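Local coordinates for protein GLB-12 (Caenorhabditis elegans, PDB 4BJA) that binds heme b in a globin fold, probably acts in redox signalling and may bind oxygen, at residues D52-I57 / L94-F99; D60-I65 / A81-M86; V151-L156 / F195-I200. The protein carries 1 engineered substitution. One frame throughout, in Å; residues are numbered along the deposited sequence. Where two conformers were deposited one is given.

Interaction 1 (D52-I57 / L94-F99). With HEM (protoporphyrin IX containing Fe), chain B.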
# COMPACT_ATOMS: atom_id res chain seq x y z
N ASP A 52 12.49 -26.32 -3.37
CA ASP A 52 12.40 -27.29 -2.28
C ASP A 52 11.98 -26.59 -0.97
O ASP A 52 11.11 -27.08 -0.23
CB ASP A 52 13.75 -27.98 -2.06
CG ASP A 52 14.03 -29.15 -3.04
OD1 ASP A 52 13.19 -29.45 -3.93
OD2 ASP A 52 15.11 -29.77 -2.90
N ILE A 53 12.58 -25.43 -0.69
CA ILE A 53 12.21 -24.67 0.51
C ILE A 53 10.73 -24.24 0.45
O ILE A 53 9.98 -24.37 1.45
CB ILE A 53 13.17 -23.45 0.75
CG1 ILE A 53 14.59 -23.95 1.09
CG2 ILE A 53 12.62 -22.61 1.86
CD1 ILE A 53 15.73 -22.85 1.01
N VAL A 54 10.29 -23.74 -0.71
CA VAL A 54 8.92 -23.37 -0.87
C VAL A 54 8.00 -24.58 -0.60
O VAL A 54 7.00 -24.45 0.09
CB VAL A 54 8.66 -22.79 -2.28
CG1 VAL A 54 7.16 -22.64 -2.57
CG2 VAL A 54 9.42 -21.44 -2.43
N GLY A 55 8.36 -25.74 -1.17
CA GLY A 55 7.63 -26.99 -0.93
C GLY A 55 7.54 -27.32 0.56
O GLY A 55 6.47 -27.63 1.05
N LEU A 56 8.66 -27.21 1.29
CA LEU A 56 8.70 -27.59 2.74
C LEU A 56 7.79 -26.66 3.53
O LEU A 56 7.10 -27.08 4.47
CB LEU A 56 10.12 -27.43 3.26
CG LEU A 56 11.04 -28.54 2.75
CD1 LEU A 56 12.43 -28.37 3.33
CD2 LEU A 56 10.47 -29.91 3.15
N ILE A 57 7.81 -25.37 3.16
CA ILE A 57 6.98 -24.41 3.86
C ILE A 57 5.48 -24.65 3.57
O ILE A 57 4.65 -24.59 4.48
CB ILE A 57 7.44 -22.94 3.59
CG1 ILE A 57 8.85 -22.75 4.17
CG2 ILE A 57 6.40 -21.89 4.21
CD1 ILE A 57 9.56 -21.47 3.78
N LEU A 94 4.99 -24.91 -7.39
CA LEU A 94 5.67 -24.45 -8.58
C LEU A 94 5.27 -22.99 -8.89
O LEU A 94 6.13 -22.14 -9.17
CB LEU A 94 5.26 -25.34 -9.75
CG LEU A 94 5.71 -24.80 -11.12
CD1 LEU A 94 7.20 -25.01 -11.19
CD2 LEU A 94 4.94 -25.49 -12.24
N ARG A 95 3.97 -22.71 -8.84
CA ARG A 95 3.43 -21.38 -9.23
C ARG A 95 3.92 -20.31 -8.27
O ARG A 95 4.29 -19.19 -8.69
CB ARG A 95 1.90 -21.37 -9.27
CG ARG A 95 1.32 -22.20 -10.47
CD ARG A 95 -0.12 -22.62 -10.19
NE ARG A 95 -0.88 -23.09 -11.37
CZ ARG A 95 -0.79 -24.32 -11.89
NH1 ARG A 95 0.07 -25.20 -11.38
NH2 ARG A 95 -1.53 -24.66 -12.94
N PHE A 96 3.93 -20.64 -6.97
CA PHE A 96 4.35 -19.69 -5.93
C PHE A 96 5.84 -19.45 -6.04
O PHE A 96 6.29 -18.32 -6.03
CB PHE A 96 3.98 -20.27 -4.54
CG PHE A 96 4.26 -19.33 -3.43
CD1 PHE A 96 5.54 -19.20 -2.94
CD2 PHE A 96 3.22 -18.62 -2.85
CE1 PHE A 96 5.82 -18.30 -1.90
CE2 PHE A 96 3.48 -17.70 -1.79
CZ PHE A 96 4.79 -17.57 -1.32
N TYR A 97 6.62 -20.52 -6.24
CA TYR A 97 8.04 -20.35 -6.49
C TYR A 97 8.31 -19.44 -7.72
O TYR A 97 9.12 -18.49 -7.65
CB TYR A 97 8.73 -21.72 -6.65
CG TYR A 97 10.06 -21.57 -7.34
CD1 TYR A 97 11.17 -21.08 -6.66
CD2 TYR A 97 10.18 -21.86 -8.71
CE1 TYR A 97 12.41 -20.86 -7.33
CE2 TYR A 97 11.41 -21.67 -9.36
CZ TYR A 97 12.50 -21.17 -8.67
OH TYR A 97 13.70 -20.97 -9.31
N GLU A 98 7.61 -19.71 -8.83
CA GLU A 98 7.81 -18.90 -10.07
C GLU A 98 7.43 -17.45 -9.85
O GLU A 98 8.08 -16.53 -10.36
CB GLU A 98 7.00 -19.46 -11.24
CG GLU A 98 7.48 -20.84 -11.73
CD GLU A 98 6.55 -21.47 -12.75
OE1 GLU A 98 5.32 -21.20 -12.72
OE2 GLU A 98 7.05 -22.27 -13.57
N PHE A 99 6.36 -17.24 -9.09
CA PHE A 99 5.90 -15.87 -8.75
C PHE A 99 6.96 -15.14 -7.96
O PHE A 99 7.24 -13.97 -8.26
CB PHE A 99 4.60 -16.01 -7.96
CG PHE A 99 4.13 -14.76 -7.26
CD1 PHE A 99 4.55 -14.45 -5.96
CD2 PHE A 99 3.18 -13.94 -7.88
CE1 PHE A 99 4.06 -13.32 -5.31
CE2 PHE A 99 2.66 -12.83 -7.22
CZ PHE A 99 3.12 -12.50 -5.94
CHA HEM B . -3.01 -20.32 -8.32
CHB HEM B . 0.31 -17.63 -6.04
CHC HEM B . -2.19 -18.00 -1.95
CHD HEM B . -5.03 -21.29 -4.01
C1A HEM B . -1.95 -19.52 -8.06
C2A HEM B . -1.02 -19.01 -9.05
C3A HEM B . -0.11 -18.27 -8.38
C4A HEM B . -0.44 -18.31 -6.97
CMA HEM B . 1.11 -17.50 -8.95
CAA HEM B . -1.13 -19.27 -10.59
CBA HEM B . -1.34 -17.97 -11.36
CGA HEM B . -2.61 -17.39 -10.92
O1A HEM B . -3.63 -18.15 -10.87
O2A HEM B . -2.57 -16.19 -10.57
C1B HEM B . -0.14 -17.47 -4.76
C2B HEM B . 0.44 -16.56 -3.79
C3B HEM B . -0.25 -16.65 -2.68
C4B HEM B . -1.28 -17.63 -2.89
CMB HEM B . 1.64 -15.63 -4.05
CAB HEM B . 0.03 -15.81 -1.41
CBB HEM B . -0.40 -16.24 -0.25
C1C HEM B . -3.18 -18.90 -2.15
C2C HEM B . -4.13 -19.33 -1.16
C3C HEM B . -4.92 -20.23 -1.72
C4C HEM B . -4.48 -20.44 -3.09
CMC HEM B . -4.20 -18.78 0.28
CAC HEM B . -6.08 -20.95 -1.00
CBC HEM B . -7.07 -21.40 -1.75
C1D HEM B . -4.70 -21.38 -5.32
C2D HEM B . -5.18 -22.39 -6.22
C3D HEM B . -4.56 -22.08 -7.54
C4D HEM B . -3.76 -20.91 -7.33
CMD HEM B . -6.14 -23.56 -5.93
CAD HEM B . -4.72 -22.87 -8.85
CBD HEM B . -3.45 -23.72 -9.01
CGD HEM B . -3.30 -24.85 -8.00
O1D HEM B . -4.29 -25.33 -7.40
O2D HEM B . -2.16 -25.29 -7.81
NA HEM B . -1.56 -19.09 -6.78
NB HEM B . -1.22 -18.13 -4.19
NC HEM B . -3.43 -19.60 -3.31
ND HEM B . -3.84 -20.52 -6.01
FE HEM B . -2.50 -19.36 -5.09
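Val54 of helix 50-65 leans on Phe96 of helix 87-108, and its CG1 comes within 3.8 Å of Phe96 CD1, meeting the ring obliquely. The backbones are closest where the CA atoms of Val54 and Tyr97 lie 6.4 Å apart. Phe96 carries the contact on to the heme. From CB, which heads toward Val54, the ring swings with CG anti to the backbone N (chi1 -175°); this places CD1 on the Val54 methyl and turns CD2 to the porphyrin, 3.6 Å from HEM C2B. Further along, CE2 meets the methyl CMB at 3.6 Å, while the vinyl carbon CAB lies at the ring edge, in plane. Phe152 stacks on the same ring. Phe99, one turn on, sets a ring face over CMB, offset toward the rim. Arg95 runs extended along the heme border, its CD 3.5 Å from HEM CAA, with the guanidinium face over the propionate carbon CBD. Tyr97 lends its CB to Val54 CG2, and its ring then leads away toward Pro50 and Lys51. This is the B/E helix pairing of the globin fold, close to the axial ligand His92. No hydrogen bond crosses between the two helices, and the chemistry implies a join made by dispersion, in which the ring that receives Val54 also walls the heme pocket.

Interaction 2 (D60-I65 / A81-M86)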
# COMPACT_ATOMS: atom_id res chain seq x y z
N ASP A 60 4.40 -27.51 5.71
CA ASP A 60 4.02 -27.00 7.06
C ASP A 60 2.68 -26.25 7.09
O ASP A 60 1.88 -26.44 7.97
CB ASP A 60 5.11 -26.06 7.59
CG ASP A 60 6.38 -26.79 7.95
OD1 ASP A 60 6.41 -28.03 7.91
OD2 ASP A 60 7.37 -26.09 8.28
N ILE A 61 2.42 -25.38 6.11
CA ILE A 61 1.16 -24.67 6.07
C ILE A 61 -0.06 -25.60 6.09
O ILE A 61 -0.99 -25.42 6.91
CB ILE A 61 1.08 -23.79 4.80
CG1 ILE A 61 2.05 -22.60 4.97
CG2 ILE A 61 -0.36 -23.29 4.59
CD1 ILE A 61 2.28 -21.82 3.63
N VAL A 62 -0.09 -26.58 5.19
CA VAL A 62 -1.28 -27.41 5.07
C VAL A 62 -1.35 -28.49 6.16
O VAL A 62 -2.43 -28.92 6.53
CB VAL A 62 -1.46 -28.03 3.67
CG1 VAL A 62 -1.42 -26.87 2.63
CG2 VAL A 62 -0.42 -29.07 3.39
N ASN A 63 -0.21 -28.91 6.67
CA ASN A 63 -0.28 -29.98 7.67
C ASN A 63 -0.34 -29.48 9.09
O ASN A 63 -0.98 -30.14 9.95
CB ASN A 63 0.92 -30.91 7.54
CG ASN A 63 0.81 -31.81 6.36
OD1 ASN A 63 0.06 -32.82 6.38
ND2 ASN A 63 1.60 -31.51 5.32
N ASP A 64 0.34 -28.38 9.37
CA ASP A 64 0.49 -27.93 10.76
C ASP A 64 -0.28 -26.67 11.08
O ASP A 64 -0.74 -26.48 12.19
CB ASP A 64 1.98 -27.75 11.11
CG ASP A 64 2.81 -28.97 10.80
OD1 ASP A 64 2.44 -30.09 11.20
OD2 ASP A 64 3.89 -28.82 10.20
N ILE A 65 -0.44 -25.77 10.11
CA ILE A 65 -0.90 -24.45 10.46
C ILE A 65 -2.33 -24.23 10.05
O ILE A 65 -3.14 -23.78 10.86
CB ILE A 65 0.02 -23.35 9.82
CG1 ILE A 65 1.50 -23.59 10.16
CG2 ILE A 65 -0.48 -21.97 10.26
CD1 ILE A 65 1.85 -23.48 11.66
N ALA A 81 4.28 -37.15 3.12
CA ALA A 81 5.30 -37.62 2.18
C ALA A 81 4.89 -37.79 0.69
O ALA A 81 5.77 -37.86 -0.18
CB ALA A 81 5.99 -38.91 2.72
N ALA A 82 3.59 -37.85 0.40
CA ALA A 82 3.10 -37.92 -1.00
C ALA A 82 2.58 -36.61 -1.58
O ALA A 82 2.28 -36.54 -2.79
CB ALA A 82 2.00 -38.96 -1.13
N MET A 83 2.42 -35.60 -0.72
CA MET A 83 1.71 -34.39 -1.13
C MET A 83 2.40 -33.65 -2.25
O MET A 83 1.70 -33.08 -3.09
CB MET A 83 1.57 -33.44 0.05
CG MET A 83 0.52 -33.91 1.04
SD MET A 83 0.31 -32.71 2.36
CE MET A 83 -0.79 -33.69 3.39
N LEU A 84 3.73 -33.62 -2.25
CA LEU A 84 4.46 -32.82 -3.25
C LEU A 84 4.15 -33.30 -4.68
O LEU A 84 4.26 -32.53 -5.64
CB LEU A 84 5.96 -32.87 -3.00
CG LEU A 84 6.35 -32.27 -1.65
CD1 LEU A 84 7.78 -32.67 -1.23
CD2 LEU A 84 6.23 -30.77 -1.70
N LYS A 85 3.73 -34.56 -4.80
CA LYS A 85 3.37 -35.12 -6.12
C LYS A 85 1.93 -34.92 -6.57
O LYS A 85 1.59 -35.17 -7.72
CB LYS A 85 3.69 -36.60 -6.16
CG LYS A 85 5.16 -36.90 -6.03
CD LYS A 85 5.50 -38.12 -6.91
CE LYS A 85 6.99 -38.46 -6.87
NZ LYS A 85 7.37 -38.92 -5.50
N MET A 86 1.07 -34.51 -5.68
CA MET A 86 -0.32 -34.30 -6.02
C MET A 86 -0.45 -33.02 -6.83
O MET A 86 0.26 -32.03 -6.56
CB MET A 86 -1.15 -34.19 -4.75
CG MET A 86 -1.10 -35.48 -3.93
SD MET A 86 -1.76 -36.90 -4.85
CE MET A 86 -3.49 -36.56 -4.78
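Asn63 and Met83 reach for each other head-on across the gap between their backbones, the amide meeting the thioether end of the methionine. The amide nitrogen ND2 gives Met83 SD a weak hydrogen bond of 3.4 Å, bent to 144° at the hydrogen. On its oxygen side, Asn63 OD1 lies 3.2 Å from the methyl CE of Met83, a close contact with a CH group that the adjacent sulfur probably polarises. Val62 adds an apolar contact: its CG2 rests 3.9 Å from Met83 SD, the valine and the methionine lying alongside with their ends pointing contrary ways. Met83 reaches this far because its chain is extended beyond CG (chi2 -176°, chi3 -173°). The contact ties the end of the globin B helix, which closes in a wider pi-type turn over 61-65, to the connection leading into the E helix, where Met86 is the N-cap. Behind the amide, the stronger partner of ND2 is Leu59 O, one turn back in the same helix, which fixes the rotation of the group. With an alanine here, Met83 SD would probably be left without its N-H donor and the CE methyl without the oxygen beside it. Around the methionine stand Val75, Ala78 and Lys70, with Phe89 of helix 87-108 touching both Met83 and Val62. Arg80, whose side chain packs on Asn63, is itself held by a salt bridge from its NH2 to Asp60 OD1.

Interaction 3 (V151-L156 / F195-I200)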
# COMPACT_ATOMS: atom_id res chain seq x y z
N VAL A 151 3.59 -17.65 7.31
CA VAL A 151 4.45 -18.82 7.52
C VAL A 151 5.77 -18.63 6.79
O VAL A 151 6.84 -19.01 7.30
CB VAL A 151 3.73 -20.15 7.19
CG1 VAL A 151 4.69 -21.37 7.52
CG2 VAL A 151 2.42 -20.25 7.99
N PHE A 152 5.71 -18.02 5.58
CA PHE A 152 6.94 -17.64 4.93
C PHE A 152 7.79 -16.67 5.74
O PHE A 152 9.00 -16.82 5.81
CB PHE A 152 6.67 -17.15 3.51
CG PHE A 152 6.44 -18.28 2.57
CD1 PHE A 152 7.54 -18.88 1.90
CD2 PHE A 152 5.15 -18.78 2.39
CE1 PHE A 152 7.33 -19.97 1.04
CE2 PHE A 152 4.91 -19.89 1.53
CZ PHE A 152 6.02 -20.48 0.87
N ILE A 153 7.15 -15.67 6.34
CA ILE A 153 7.90 -14.74 7.19
C ILE A 153 8.63 -15.49 8.32
O ILE A 153 9.82 -15.21 8.62
CB ILE A 153 6.95 -13.66 7.74
CG1 ILE A 153 6.55 -12.71 6.59
CG2 ILE A 153 7.64 -12.86 8.87
CD1 ILE A 153 5.41 -11.76 6.91
N GLU A 154 7.95 -16.45 8.94
CA GLU A 154 8.57 -17.18 10.06
C GLU A 154 9.63 -18.20 9.63
O GLU A 154 10.61 -18.42 10.32
CB GLU A 154 7.43 -17.92 10.83
CG GLU A 154 6.44 -16.99 11.50
CD GLU A 154 7.13 -15.81 12.30
OE1 GLU A 154 7.91 -16.03 13.26
OE2 GLU A 154 6.88 -14.63 11.95
N ARG A 155 9.42 -18.84 8.47
CA ARG A 155 10.22 -19.98 8.02
C ARG A 155 11.23 -19.65 6.91
O ARG A 155 12.35 -20.16 6.92
CB ARG A 155 9.29 -21.10 7.53
CG ARG A 155 8.33 -21.64 8.59
CD ARG A 155 8.98 -22.73 9.43
NE ARG A 155 8.99 -24.02 8.73
CZ ARG A 155 10.07 -24.78 8.54
NH1 ARG A 155 11.26 -24.40 9.01
NH2 ARG A 155 9.96 -25.93 7.89
N LEU A 156 10.85 -18.81 5.95
CA LEU A 156 11.79 -18.50 4.86
C LEU A 156 12.90 -17.57 5.30
O LEU A 156 14.06 -17.77 4.90
CB LEU A 156 11.00 -17.85 3.73
CG LEU A 156 11.54 -17.91 2.30
CD1 LEU A 156 11.27 -16.70 1.42
CD2 LEU A 156 12.73 -18.81 1.88
N PHE A 195 8.77 -6.40 2.25
CA PHE A 195 8.42 -6.95 0.99
C PHE A 195 7.20 -7.88 1.11
O PHE A 195 6.19 -7.74 0.40
CB PHE A 195 9.65 -7.69 0.38
CG PHE A 195 9.33 -8.54 -0.82
CD1 PHE A 195 8.72 -7.99 -1.95
CD2 PHE A 195 9.62 -9.92 -0.81
CE1 PHE A 195 8.39 -8.76 -3.08
CE2 PHE A 195 9.28 -10.71 -1.93
CZ PHE A 195 8.68 -10.13 -3.07
N LEU A 196 7.31 -8.86 2.00
CA LEU A 196 6.25 -9.88 2.08
C LEU A 196 4.93 -9.27 2.59
O LEU A 196 3.84 -9.68 2.15
CB LEU A 196 6.74 -11.04 2.93
CG LEU A 196 7.81 -11.90 2.24
CD1 LEU A 196 8.27 -12.93 3.22
CD2 LEU A 196 7.29 -12.58 1.01
N ASN A 197 5.02 -8.30 3.51
CA ASN A 197 3.82 -7.58 3.94
C ASN A 197 3.16 -6.77 2.83
O ASN A 197 1.94 -6.68 2.76
CB ASN A 197 4.12 -6.72 5.18
CG ASN A 197 4.19 -7.61 6.44
OD1 ASN A 197 3.31 -8.44 6.64
ND2 ASN A 197 5.18 -7.44 7.26
N THR A 198 3.98 -6.23 1.94
CA THR A 198 3.44 -5.51 0.79
C THR A 198 2.79 -6.50 -0.19
O THR A 198 1.76 -6.19 -0.79
CB THR A 198 4.53 -4.67 0.09
OG1 THR A 198 5.08 -3.76 1.07
CG2 THR A 198 3.95 -3.86 -1.05
N VAL A 199 3.37 -7.71 -0.35
CA VAL A 199 2.70 -8.70 -1.17
C VAL A 199 1.33 -9.05 -0.57
O VAL A 199 0.31 -9.08 -1.27
CB VAL A 199 3.58 -9.96 -1.34
CG1 VAL A 199 2.76 -11.06 -2.02
CG2 VAL A 199 4.87 -9.57 -2.17
N ILE A 200 1.28 -9.25 0.74
CA ILE A 200 -0.02 -9.53 1.38
C ILE A 200 -1.01 -8.40 1.13
O ILE A 200 -2.14 -8.65 0.74
CB ILE A 200 0.12 -9.68 2.90
CG1 ILE A 200 0.94 -10.93 3.22
CG2 ILE A 200 -1.30 -9.83 3.53
CD1 ILE A 200 1.40 -11.02 4.72
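Ile153 and Leu196 mark the closest approach of two regular helical segments, their CA atoms 7.2 Å apart. The segments run in roughly opposite chain directions, as expected for the G and H helices of a globin, here 144-160 and 185-214. Each is held by its own i to i+4 bonds, such as Arg155 N to Val151 O at 2.8 Å and Ile200 N to Leu196 O at 3.0 Å, and no hydrogen bond passes between them. What joins them is a small set of side chains burying 181 Å² in all. Ile153 and Leu196 both point toward the opposite helix and overlap side by side, each reaching beyond the other. The methylene CG1 of Ile153 lies 3.8 Å from the branch CD1 of Leu196 and 4.0 Å from Leu196 CB, so this one methylene sits against both the CB and the CD1 methyl of the leucine. Beyond CG1 the isoleucine continues extended (chi2 168°), which carries its CD1 past the leucine to Asn197. There the two side chains cross at about a right angle, with Asn197 OD1 3.9 Å from Ile153 CD1. This is van der Waals contact between a methyl group and an amide oxygen. The CB of Asn197 does not head for Ile153; the outer part of the side chain brings the amide nearer. Asn197 also packs on Ser24 of the second subunit, so this flank of the helix pair borders the dimer contact. Ile149, one turn before Ile153, extends the apolar seam to Leu196 and Ile200. Helix 185-214 also meets helix 87-108, through Phe195, which touches Met100, Leu103 and Leu107, whereas helix 144-160 leans through Val151 and Phe152 on helix 50-65.

Helix 50-65 serves interactions 1 and 2, whose centres are about 12 Å apart, and Leu84 CD2 closes on Gly55 CA at 4.1 Å between them. Interaction 3 meets interaction 1 through the aromatic pair, Phe152 CZ lying 3.5 Å from Phe96 CE1, so helix 144-160 backs the ring that lines the heme pocket. To interaction 2 it is joined by packing of Ile61 on Val151 and by charge: Arg155 NH2 bridges to Asp60 OD2 at 2.6 Å, although the centres are about 19 Å apart. The heme touches interaction 1 directly, whereas the side chains of Val62 in interaction 2 and Leu196 in interaction 3 each stay about 8 Å from it.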